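Local coordinates for protein leucine aminopeptidase 1, chloroplastic (Solanum lycopersicum, PDB 5D8N) that removes N-terminal amino acids, preferably leucine, from peptides as a magnesium-dependent M17 aminopeptidase hexamer, and also serves as a protein-folding chaperone, at residues 262-268 with 390-394; 37-41 with 68-72. The protein carries 1 engineered substitution. All coordinates share one frame; numbering follows the deposited sequence.

Contact 1. Residues 262-268 with 390-394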
ATOM      1  N   MET A 262      16.641  16.289  31.111  1.00 21.13           N
ATOM      2  CA  MET A 262      16.276  16.299  29.699  1.00 21.09           C
ATOM      3  C   MET A 262      15.762  14.925  29.267  1.00 21.50           C
ATOM      4  O   MET A 262      16.363  14.247  28.433  1.00 21.84           O
ATOM      5  CB  MET A 262      17.500  16.657  28.866  1.00 20.95           C
ATOM      6  CG  MET A 262      18.079  18.013  29.152  1.00 20.38           C
ATOM      7  SD  MET A 262      19.258  18.464  27.872  1.00 21.59           S
ATOM      8  CE  MET A 262      19.923  19.971  28.555  1.00 21.98           C
ATOM      9  N   GLY A 263      14.603  14.540  29.788  1.00 20.30           N
ATOM     10  CA  GLY A 263      14.073  13.219  29.516  1.00 21.19           C
ATOM     11  C   GLY A 263      13.614  12.984  28.082  1.00 20.46           C
ATOM     12  O   GLY A 263      13.607  11.829  27.641  1.00 18.58           O
ATOM     13  N   ALA A 264      13.173  14.033  27.380  1.00 19.65           N
ATOM     14  CA  ALA A 264      12.732  13.858  26.005  1.00 19.21           C
ATOM     15  C   ALA A 264      13.906  13.589  25.066  1.00 19.63           C
ATOM     16  O   ALA A 264      13.907  12.626  24.297  1.00 22.11           O
ATOM     17  CB  ALA A 264      11.909  15.043  25.551  1.00 21.02           C
ATOM     18  N   TYR A 265      14.967  14.371  25.208  1.00 18.48           N
ATOM     19  CA  TYR A 265      16.196  14.171  24.455  1.00 18.14           C
ATOM     20  C   TYR A 265      16.829  12.813  24.765  1.00 19.28           C
ATOM     21  O   TYR A 265      17.171  12.045  23.857  1.00 17.08           O
ATOM     22  CB  TYR A 265      17.155  15.329  24.738  1.00 19.00           C
ATOM     23  CG  TYR A 265      18.618  15.143  24.337  1.00 20.61           C
ATOM     24  CD1 TYR A 265      18.987  14.764  23.058  1.00 21.31           C
ATOM     25  CD2 TYR A 265      19.640  15.507  25.204  1.00 23.24           C
ATOM     26  CE1 TYR A 265      20.317  14.749  22.640  1.00 19.60           C
ATOM     27  CE2 TYR A 265      20.977  15.463  24.822  1.00 22.07           C
ATOM     28  CZ  TYR A 265      21.318  15.078  23.539  1.00 21.20           C
ATOM     29  OH  TYR A 265      22.647  15.128  23.164  1.00 18.43           O
ATOM     30  N   LEU A 266      16.932  12.487  26.052  1.00 19.77           N
ATOM     31  CA  LEU A 266      17.616  11.271  26.444  1.00 19.32           C
ATOM     32  C   LEU A 266      16.842  10.031  26.055  1.00 19.89           C
ATOM     33  O   LEU A 266      17.432   9.017  25.693  1.00 21.55           O
ATOM     34  CB  LEU A 266      17.922  11.277  27.939  1.00 19.58           C
ATOM     35  CG  LEU A 266      18.982  12.308  28.342  1.00 20.44           C
ATOM     36  CD1 LEU A 266      19.117  12.424  29.855  1.00 22.09           C
ATOM     37  CD2 LEU A 266      20.328  11.902  27.791  1.00 22.34           C
ATOM     38  N   ALA A 267      15.524  10.126  25.999  1.00 19.62           N
ATOM     39  CA  ALA A 267      14.747   8.987  25.512  1.00 20.84           C
ATOM     40  C   ALA A 267      15.029   8.679  24.032  1.00 20.51           C
ATOM     41  O   ALA A 267      15.142   7.528  23.636  1.00 19.81           O
ATOM     42  CB  ALA A 267      13.264   9.248  25.703  1.00 22.85           C
ATOM     43  N   VAL A 268      15.153   9.719  23.227  1.00 19.05           N
ATOM     44  CA  VAL A 268      15.446   9.520  21.809  1.00 21.02           C
ATOM     45  C   VAL A 268      16.823   8.925  21.660  1.00 20.18           C
ATOM     46  O   VAL A 268      17.031   8.008  20.883  1.00 20.32           O
ATOM     47  CB  VAL A 268      15.406  10.866  21.042  1.00 20.66           C
ATOM     48  CG1 VAL A 268      15.821  10.662  19.595  1.00 20.71           C
ATOM     49  CG2 VAL A 268      13.997  11.445  21.081  1.00 21.12           C
ATOM     50  N   LEU A 390      11.295  15.872  19.924  0.57 18.66           N
ATOM     51  CA  LEU A 390      11.536  15.609  21.337  0.57 20.64           C
ATOM     52  C   LEU A 390      12.877  16.200  21.769  0.57 19.65           C
ATOM     53  O   LEU A 390      13.008  16.713  22.877  0.57 19.35           O
ATOM     54  CB  LEU A 390      11.496  14.116  21.689  0.57 21.63           C
ATOM     55  CG  LEU A 390      10.159  13.435  22.002  0.57 23.11           C
ATOM     56  CD1 LEU A 390       9.113  13.776  20.954  0.57 23.30           C
ATOM     57  CD2 LEU A 390      10.338  11.923  22.075  0.57 24.47           C
ATOM     58  N   THR A 391      13.900  16.002  20.948  1.00 18.76           N
ATOM     59  CA  THR A 391      15.210  16.536  21.275  1.00 19.12           C
ATOM     60  C   THR A 391      15.157  18.053  21.300  1.00 19.11           C
ATOM     61  O   THR A 391      15.794  18.709  22.131  1.00 19.36           O
ATOM     62  CB  THR A 391      16.312  16.046  20.324  1.00 19.41           C
ATOM     63  OG1 THR A 391      16.138  16.581  19.005  1.00 18.41           O
ATOM     64  CG2 THR A 391      16.303  14.538  20.266  1.00 19.96           C
ATOM     65  N   LEU A 392      14.404  18.619  20.366  1.00 20.27           N
ATOM     66  CA  LEU A 392      14.256  20.077  20.339  1.00 19.82           C
ATOM     67  C   LEU A 392      13.541  20.631  21.554  1.00 19.75           C
ATOM     68  O   LEU A 392      13.818  21.746  21.983  1.00 20.66           O
ATOM     69  CB  LEU A 392      13.521  20.530  19.087  1.00 20.09           C
ATOM     70  CG  LEU A 392      14.327  20.453  17.786  1.00 22.63           C
ATOM     71  CD1 LEU A 392      13.385  20.643  16.616  1.00 23.68           C
ATOM     72  CD2 LEU A 392      15.413  21.524  17.777  1.00 24.29           C
ATOM     73  N   ALA A 393      12.604  19.869  22.102  1.00 18.98           N
ATOM     74  CA  ALA A 393      11.923  20.302  23.308  1.00 19.50           C
ATOM     75  C   ALA A 393      12.897  20.678  24.437  1.00 18.64           C
ATOM     76  O   ALA A 393      12.867  21.779  24.983  1.00 17.45           O
ATOM     77  CB  ALA A 393      10.970  19.216  23.758  1.00 19.81           C
ATOM     78  N   ASP A 394      13.827  19.780  24.720  1.00 19.01           N
ATOM     79  CA  ASP A 394      14.845  20.021  25.723  1.00 19.24           C
ATOM     80  C   ASP A 394      15.889  21.076  25.328  1.00 20.73           C
ATOM     81  O   ASP A 394      16.356  21.856  26.177  1.00 18.79           O
ATOM     82  CB  ASP A 394      15.505  18.703  26.125  1.00 19.70           C
ATOM     83  CG  ASP A 394      14.610  17.876  27.070  1.00 22.01           C
ATOM     84  OD1 ASP A 394      13.992  18.517  27.963  1.00 20.54           O
ATOM     85  OD2 ASP A 394      14.591  16.618  26.959  1.00 19.70           O
TER
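With CG anti to its carbonyl carbon (chi1 -77°), Asp394 sends its carboxylate into the first turn of helix 263-269, while Tyr265, CG anti to the backbone N (chi1 165°), carries its ring to Thr391. OD2 of Asp394 accepts a nearly straight (171°) hydrogen bond from the backbone N of Tyr265 at 2.9 Å, through its anti lone pair. Ala264 N lies 3.0 Å from the same OD2. OD1 is hydrogen-bonded to Ser374 OG, and with both oxygens engaged the buried carboxylate is held in its rotation. A negative charge here probably gains from the helix dipole. Beside it, Met262, the N-cap residue, lays CB 3.6 Å from CG of Asp394.

The roughly antiparallel axes pass 7.1 Å apart, consistent with the small Ala264, whose CB rests 3.3 Å from O of Leu390. CG2 of Val268 meets CB of Leu390 at 3.7 Å in the leucine conformer described. Thr391 turns CG2 to the edge of the Tyr265 ring, near its plane, 3.9 Å from CD1, while the Tyr265 hydroxyl bonds to O of Ala355. This is a helix N-terminus held by an aspartate from another helix of the M17 catalytic domain, with Val268 touching the magnesium ligand Glu387.

Contact 2. Residues 37-41 with 68-72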
ATOM      1  N   THR A  37      41.005  47.423 -13.374  1.00 48.64           N
ATOM      2  CA  THR A  37      41.364  47.035 -14.727  1.00 43.68           C
ATOM      3  C   THR A  37      40.167  47.126 -15.660  1.00 40.19           C
ATOM      4  O   THR A  37      39.091  46.612 -15.374  1.00 41.08           O
ATOM      5  CB  THR A  37      41.847  45.575 -14.783  1.00 47.38           C
ATOM      6  OG1 THR A  37      42.830  45.338 -13.777  1.00 45.52           O
ATOM      7  CG2 THR A  37      42.395  45.224 -16.170  1.00 49.00           C
ATOM      8  N   ALA A  38      40.357  47.794 -16.788  1.00 39.30           N
ATOM      9  CA  ALA A  38      39.345  47.825 -17.822  1.00 44.59           C
ATOM     10  C   ALA A  38      39.048  46.388 -18.259  1.00 40.44           C
ATOM     11  O   ALA A  38      39.954  45.594 -18.505  1.00 35.98           O
ATOM     12  CB  ALA A  38      39.825  48.661 -18.999  1.00 51.08           C
ATOM     13  N   VAL A  39      37.774  46.120 -18.498  1.00 37.78           N
ATOM     14  CA  VAL A  39      37.373  44.773 -18.840  1.00 38.72           C
ATOM     15  C   VAL A  39      37.997  44.296 -20.144  1.00 37.90           C
ATOM     16  O   VAL A  39      38.535  43.192 -20.196  1.00 36.30           O
ATOM     17  CB  VAL A  39      35.847  44.642 -18.916  1.00 38.18           C
ATOM     18  CG1 VAL A  39      35.478  43.243 -19.368  1.00 36.91           C
ATOM     19  CG2 VAL A  39      35.229  44.926 -17.556  1.00 36.87           C
ATOM     20  N   VAL A  40      38.069  45.175 -21.138  1.00 44.06           N
ATOM     21  CA  VAL A  40      38.644  44.802 -22.434  1.00 46.17           C
ATOM     22  C   VAL A  40      40.144  44.582 -22.371  1.00 48.59           C
ATOM     23  O   VAL A  40      40.710  43.946 -23.260  1.00 55.14           O
ATOM     24  CB  VAL A  40      38.361  45.810 -23.560  1.00 47.11           C
ATOM     25  CG1 VAL A  40      36.867  45.909 -23.803  1.00 49.10           C
ATOM     26  CG2 VAL A  40      38.931  47.180 -23.228  1.00 50.16           C
ATOM     27  N   GLN A  41      40.772  45.050 -21.295  1.00 47.02           N
ATOM     28  CA  GLN A  41      42.207  44.883 -21.152  1.00 51.24           C
ATOM     29  C   GLN A  41      42.577  43.764 -20.205  1.00 46.91           C
ATOM     30  O   GLN A  41      43.757  43.463 -20.078  1.00 51.03           O
ATOM     31  CB  GLN A  41      42.885  46.193 -20.739  1.00 62.29           C
ATOM     32  CG  GLN A  41      42.958  47.186 -21.898  1.00 70.11           C
ATOM     33  CD  GLN A  41      43.037  48.638 -21.461  1.00 88.08           C
ATOM     34  OE1 GLN A  41      42.163  49.459 -21.763  1.00 99.49           O
ATOM     35  NE2 GLN A  41      44.127  48.974 -20.789  1.00 90.22           N
ATOM     36  N   LEU A  68      30.386  47.785 -23.746  1.00 43.23           N
ATOM     37  CA  LEU A  68      31.341  46.736 -23.415  1.00 38.76           C
ATOM     38  C   LEU A  68      31.251  45.547 -24.387  1.00 39.10           C
ATOM     39  O   LEU A  68      32.249  45.128 -24.971  1.00 40.23           O
ATOM     40  CB  LEU A  68      31.118  46.259 -21.985  1.00 38.56           C
ATOM     41  CG  LEU A  68      31.998  45.060 -21.650  1.00 43.86           C
ATOM     42  CD1 LEU A  68      33.463  45.448 -21.772  1.00 45.52           C
ATOM     43  CD2 LEU A  68      31.678  44.533 -20.261  1.00 48.03           C
ATOM     44  N   LEU A  69      30.042  45.076 -24.655  1.00 37.50           N
ATOM     45  CA  LEU A  69      29.879  43.976 -25.600  1.00 40.75           C
ATOM     46  C   LEU A  69      30.243  44.366 -27.032  1.00 39.59           C
ATOM     47  O   LEU A  69      30.890  43.601 -27.753  1.00 35.01           O
ATOM     48  CB  LEU A  69      28.458  43.416 -25.543  1.00 38.12           C
ATOM     49  CG  LEU A  69      28.077  42.782 -24.206  1.00 36.38           C
ATOM     50  CD1 LEU A  69      26.623  42.345 -24.238  1.00 36.80           C
ATOM     51  CD2 LEU A  69      28.979  41.597 -23.922  1.00 36.64           C
ATOM     52  N   GLN A  70      29.877  45.575 -27.431  1.00 44.15           N
ATOM     53  CA  GLN A  70      30.267  46.078 -28.754  1.00 50.12           C
ATOM     54  C   GLN A  70      31.788  46.076 -28.934  1.00 46.97           C
ATOM     55  O   GLN A  70      32.310  45.685 -29.980  1.00 44.23           O
ATOM     56  CB  GLN A  70      29.703  47.483 -28.978  1.00 59.58           C
ATOM     57  CG  GLN A  70      29.887  47.996 -30.404  1.00 69.09           C
ATOM     58  CD  GLN A  70      31.038  48.966 -30.519  1.00 78.40           C
ATOM     59  OE1 GLN A  70      31.212  49.827 -29.653  1.00 91.22           O
ATOM     60  NE2 GLN A  70      31.846  48.814 -31.569  1.00 73.33           N
ATOM     61  N   GLN A  71      32.514  46.507 -27.909  1.00 48.01           N
ATOM     62  CA  GLN A  71      33.968  46.556 -28.009  1.00 49.97           C
ATOM     63  C   GLN A  71      34.613  45.169 -28.022  1.00 44.57           C
ATOM     64  O   GLN A  71      35.559  44.911 -28.756  1.00 48.27           O
ATOM     65  CB  GLN A  71      34.528  47.354 -26.834  1.00 61.32           C
ATOM     66  CG  GLN A  71      35.994  47.712 -27.014  1.00 72.59           C
ATOM     67  CD  GLN A  71      36.454  48.818 -26.082  1.00 85.31           C
ATOM     68  OE1 GLN A  71      35.723  49.241 -25.177  1.00 80.09           O
ATOM     69  NE2 GLN A  71      37.706  49.238 -26.253  1.00 83.53           N
ATOM     70  N   LEU A  72      34.155  44.282 -27.150  1.00 43.22           N
ATOM     71  CA  LEU A  72      34.676  42.917 -27.163  1.00 41.70           C
ATOM     72  C   LEU A  72      34.428  42.234 -28.505  1.00 37.22           C
ATOM     73  O   LEU A  72      35.319  41.622 -29.092  1.00 35.06           O
ATOM     74  CB  LEU A  72      34.037  42.107 -26.044  1.00 42.33           C
ATOM     75  CG  LEU A  72      34.468  42.542 -24.639  1.00 44.48           C
ATOM     76  CD1 LEU A  72      33.588  41.872 -23.593  1.00 43.79           C
ATOM     77  CD2 LEU A  72      35.930  42.189 -24.410  1.00 43.43           C
TER
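Val40 and Gln71 meet at about a right angle, both valine methyls lying over one face of the glutamine amide. CG1 of Val40 sits almost directly above CD of Gln71 at 3.7 Å, and CG2 of Val40 is out toward NE2 of Gln71, at 3.9 Å. Gln71 reaches this position as an extended chain, CG anti to the backbone N (chi1 -168°), with its CG 3.8 Å from CG1 of Val40. That same methyl also touches CD2 of Leu72 at 3.9 Å and CD1 of Leu68 at 4.0 Å, facing Leu68 and, a turn later, Gln71 and Leu72.

The loop between strands 31-35 and 46-52 makes a short 3-10 turn, closed by a hydrogen bond from Gln41 N to Ala38 O, and helix 67-75 packs against it beside the mixed sheet of the macro-like N-terminal domain. Cut back to an alanine, Val40 would probably leave the Gln71 amide face without its apolar cover and open a gap beside Leu68 and Leu72. Val39 and Leu68 also cross at about a right angle: CD1 of Leu68 sits 3.8 Å from CB of Val39. Inward, Val39 touches Leu47 and Leu72 touches Ile49, both on strand 46-52.

Contacts 1 and 2 share no helix or strand and lie on opposite sides of the chain's centre, their own centres about 60 Å apart. Contact 1 is core: every touching residue is buried, two helices of the catalytic domain meet, and a carboxylate bonded to backbone joins the apolar packing. Contact 2 is a surface contact of the N-terminal region, where a loop with a 3-10 turn meets one helix through side chains and no hydrogen bond crosses. The polar group differs accordingly: the aspartate in 390-394 is gripped at both oxygens, whereas the exposed glutamine in 68-72 meets its partner by van der Waals contact.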